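Local coordinates for protein putative hydrolase (Campylobacter jejuni, PDB 3D6L) that is a hexameric hot dog fold thioesterase that probably hydrolyses long-chain fatty acyl-CoA to free fatty acid and coenzyme A, at residues S31-A36 against I52-V57. Residues are numbered along the deposited sequence; the frame is centred on the assembly and turned at random.
Sequences SQIDLA and ISMDKV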
loop_
_atom_site.group_PDB
_atom_site.type_symbol
_atom_site.label_atom_id
_atom_site.label_comp_id
_atom_site.label_asym_id
_atom_site.label_seq_id
_atom_site.Cartn_x
_atom_site.Cartn_y
_atom_site.Cartn_z
ATOM N N SER A 31 14.467 -1.041 0.488
ATOM C CA SER A 31 13.697 -1.098 1.739
ATOM C C SER A 31 14.031 -2.375 2.497
ATOM O O SER A 31 14.301 -2.337 3.708
ATOM C CB SER A 31 12.190 -1.054 1.466
ATOM O OG SER A 31 11.833 0.091 0.713
ATOM N N GLN A 32 14.012 -3.499 1.775
ATOM C CA GLN A 32 14.410 -4.789 2.327
ATOM C C GLN A 32 15.838 -4.760 2.870
ATOM O O GLN A 32 16.120 -5.319 3.938
ATOM C CB GLN A 32 14.277 -5.898 1.280
ATOM C CG GLN A 32 12.962 -5.908 0.491
ATOM C CD GLN A 32 11.706 -5.609 1.332
ATOM O OE1 GLN A 32 11.486 -6.199 2.400
ATOM N NE2 GLN A 32 10.871 -4.689 0.831
ATOM N N ILE A 33 16.732 -4.097 2.134
ATOM C CA ILE A 33 18.143 -3.986 2.527
ATOM C C ILE A 33 18.276 -3.188 3.817
ATOM O O ILE A 33 18.941 -3.629 4.760
ATOM C CB ILE A 33 18.999 -3.377 1.394
ATOM C CG1 ILE A 33 19.130 -4.395 0.251
ATOM C CG2 ILE A 33 20.368 -2.938 1.908
ATOM C CD1 ILE A 33 19.607 -3.821 -1.073
ATOM N N ASP A 34 17.617 -2.032 3.863
ATOM C CA ASP A 34 17.662 -1.175 5.033
ATOM C C ASP A 34 17.152 -1.909 6.271
ATOM O O ASP A 34 17.782 -1.867 7.330
ATOM C CB ASP A 34 16.876 0.117 4.787
ATOM C CG ASP A 34 17.206 1.205 5.804
ATOM O OD1 ASP A 34 18.166 1.033 6.587
ATOM O OD2 ASP A 34 16.513 2.241 5.829
ATOM N N LEU A 35 16.033 -2.613 6.130
ATOM C CA LEU A 35 15.455 -3.379 7.239
ATOM C C LEU A 35 16.290 -4.592 7.678
ATOM O O LEU A 35 16.434 -4.844 8.882
ATOM C CB LEU A 35 14.027 -3.809 6.904
ATOM C CG LEU A 35 12.956 -2.718 6.891
ATOM C CD1 LEU A 35 11.638 -3.286 6.359
ATOM C CD2 LEU A 35 12.768 -2.071 8.273
ATOM N N ALA A 36 16.819 -5.343 6.706
ATOM C CA ALA A 36 17.648 -6.527 6.980
ATOM C C ALA A 36 18.962 -6.154 7.659
ATOM O O ALA A 36 19.403 -6.845 8.578
ATOM C CB ALA A 36 17.920 -7.294 5.708
ATOM N N ILE A 52 22.277 5.741 9.050
ATOM C CA ILE A 52 22.983 6.993 8.754
ATOM C C ILE A 52 23.560 7.078 7.339
ATOM O O ILE A 52 23.677 8.172 6.793
ATOM C CB ILE A 52 24.073 7.346 9.804
ATOM C CG1 ILE A 52 25.064 6.190 9.991
ATOM C CG2 ILE A 52 23.436 7.753 11.128
ATOM C CD1 ILE A 52 26.479 6.659 10.352
ATOM N N SER A 53 23.926 5.943 6.748
ATOM C CA SER A 53 24.450 5.954 5.381
ATOM C C SER A 53 24.364 4.622 4.631
ATOM O O SER A 53 24.134 3.565 5.224
ATOM C CB SER A 53 25.887 6.502 5.349
ATOM O OG SER A 53 26.788 5.641 6.010
ATOM N N MET A 54 24.543 4.713 3.314
ATOM C CA MET A 54 24.592 3.574 2.411
ATOM C C MET A 54 25.671 3.791 1.368
ATOM O O MET A 54 25.697 4.820 0.697
ATOM C CB MET A 54 23.270 3.400 1.676
ATOM C CG MET A 54 22.218 2.658 2.423
ATOM S SD MET A 54 21.183 1.725 1.277
ATOM C CE MET A 54 20.007 1.035 2.451
ATOM N N ASP A 55 26.543 2.807 1.219
ATOM C CA ASP A 55 27.572 2.838 0.204
ATOM C C ASP A 55 27.555 1.566 -0.609
ATOM O O ASP A 55 26.948 0.582 -0.205
ATOM C CB ASP A 55 28.932 2.987 0.863
ATOM C CG ASP A 55 29.454 4.391 0.776
ATOM O OD1 ASP A 55 29.216 5.159 1.746
ATOM O OD2 ASP A 55 30.072 4.726 -0.278
ATOM N N LYS A 56 28.223 1.594 -1.758
ATOM C CA LYS A 56 28.509 0.387 -2.536
ATOM C C LYS A 56 27.294 -0.521 -2.742
ATOM O O LYS A 56 27.384 -1.746 -2.615
ATOM C CB LYS A 56 29.682 -0.399 -1.912
ATOM C CG LYS A 56 30.977 0.411 -1.738
ATOM C CD LYS A 56 31.542 0.847 -3.089
ATOM C CE LYS A 56 32.524 2.009 -2.965
ATOM N NZ LYS A 56 32.759 2.616 -4.312
ATOM N N VAL A 57 26.149 0.086 -3.038
ATOM C CA VAL A 57 24.993 -0.700 -3.433
ATOM C C VAL A 57 25.049 -0.951 -4.927
ATOM O O VAL A 57 25.319 -0.041 -5.713
ATOM C CB VAL A 57 23.627 -0.128 -2.917
ATOM C CG1 VAL A 57 23.806 1.183 -2.167
ATOM C CG2 VAL A 57 22.553 -0.067 -4.023
#
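I33 and D34 on helix 26-42 meet M54 on strand 48-58 with the two backbones well apart, D34 CA lying 8.8 Å from M54 CA and I33 CA 9.7 Å from V57 CA, so side chains alone bridge the gap. M54 does most of the reaching: its CB points at the helix, and the chain, bent at chi2 (-148°), brings the terminal methyl up against the helix surface. There M54 CE lies 4.0 Å from I33 CG2 and also 4.0 Å from D34 CB, touching two consecutive helix residues at once. I33 turns its CG2 branch, anti to the backbone N, to this methyl, while its side chain also packs on V87 and V89 of strand 82-94 and on T106 and A108 of strand 100-115. D34 offers only its methylene here; its carboxylate reaches T51, on the same strand just before I52, where OD1 accepts a hydrogen bond from the T51 hydroxyl, a second tie between helix and strand. All three touching residues are buried. Along the outer edge of the strand, S53, M54 and V57 pair with an antiparallel strand of a second subunit, which carries the sheet across the interface, and M54 also packs on V57 of that subunit. A central helix laid against a curved antiparallel sheet, whose edge strand joins that of a partner, is the hallmark of the hot dog fold and its dimer.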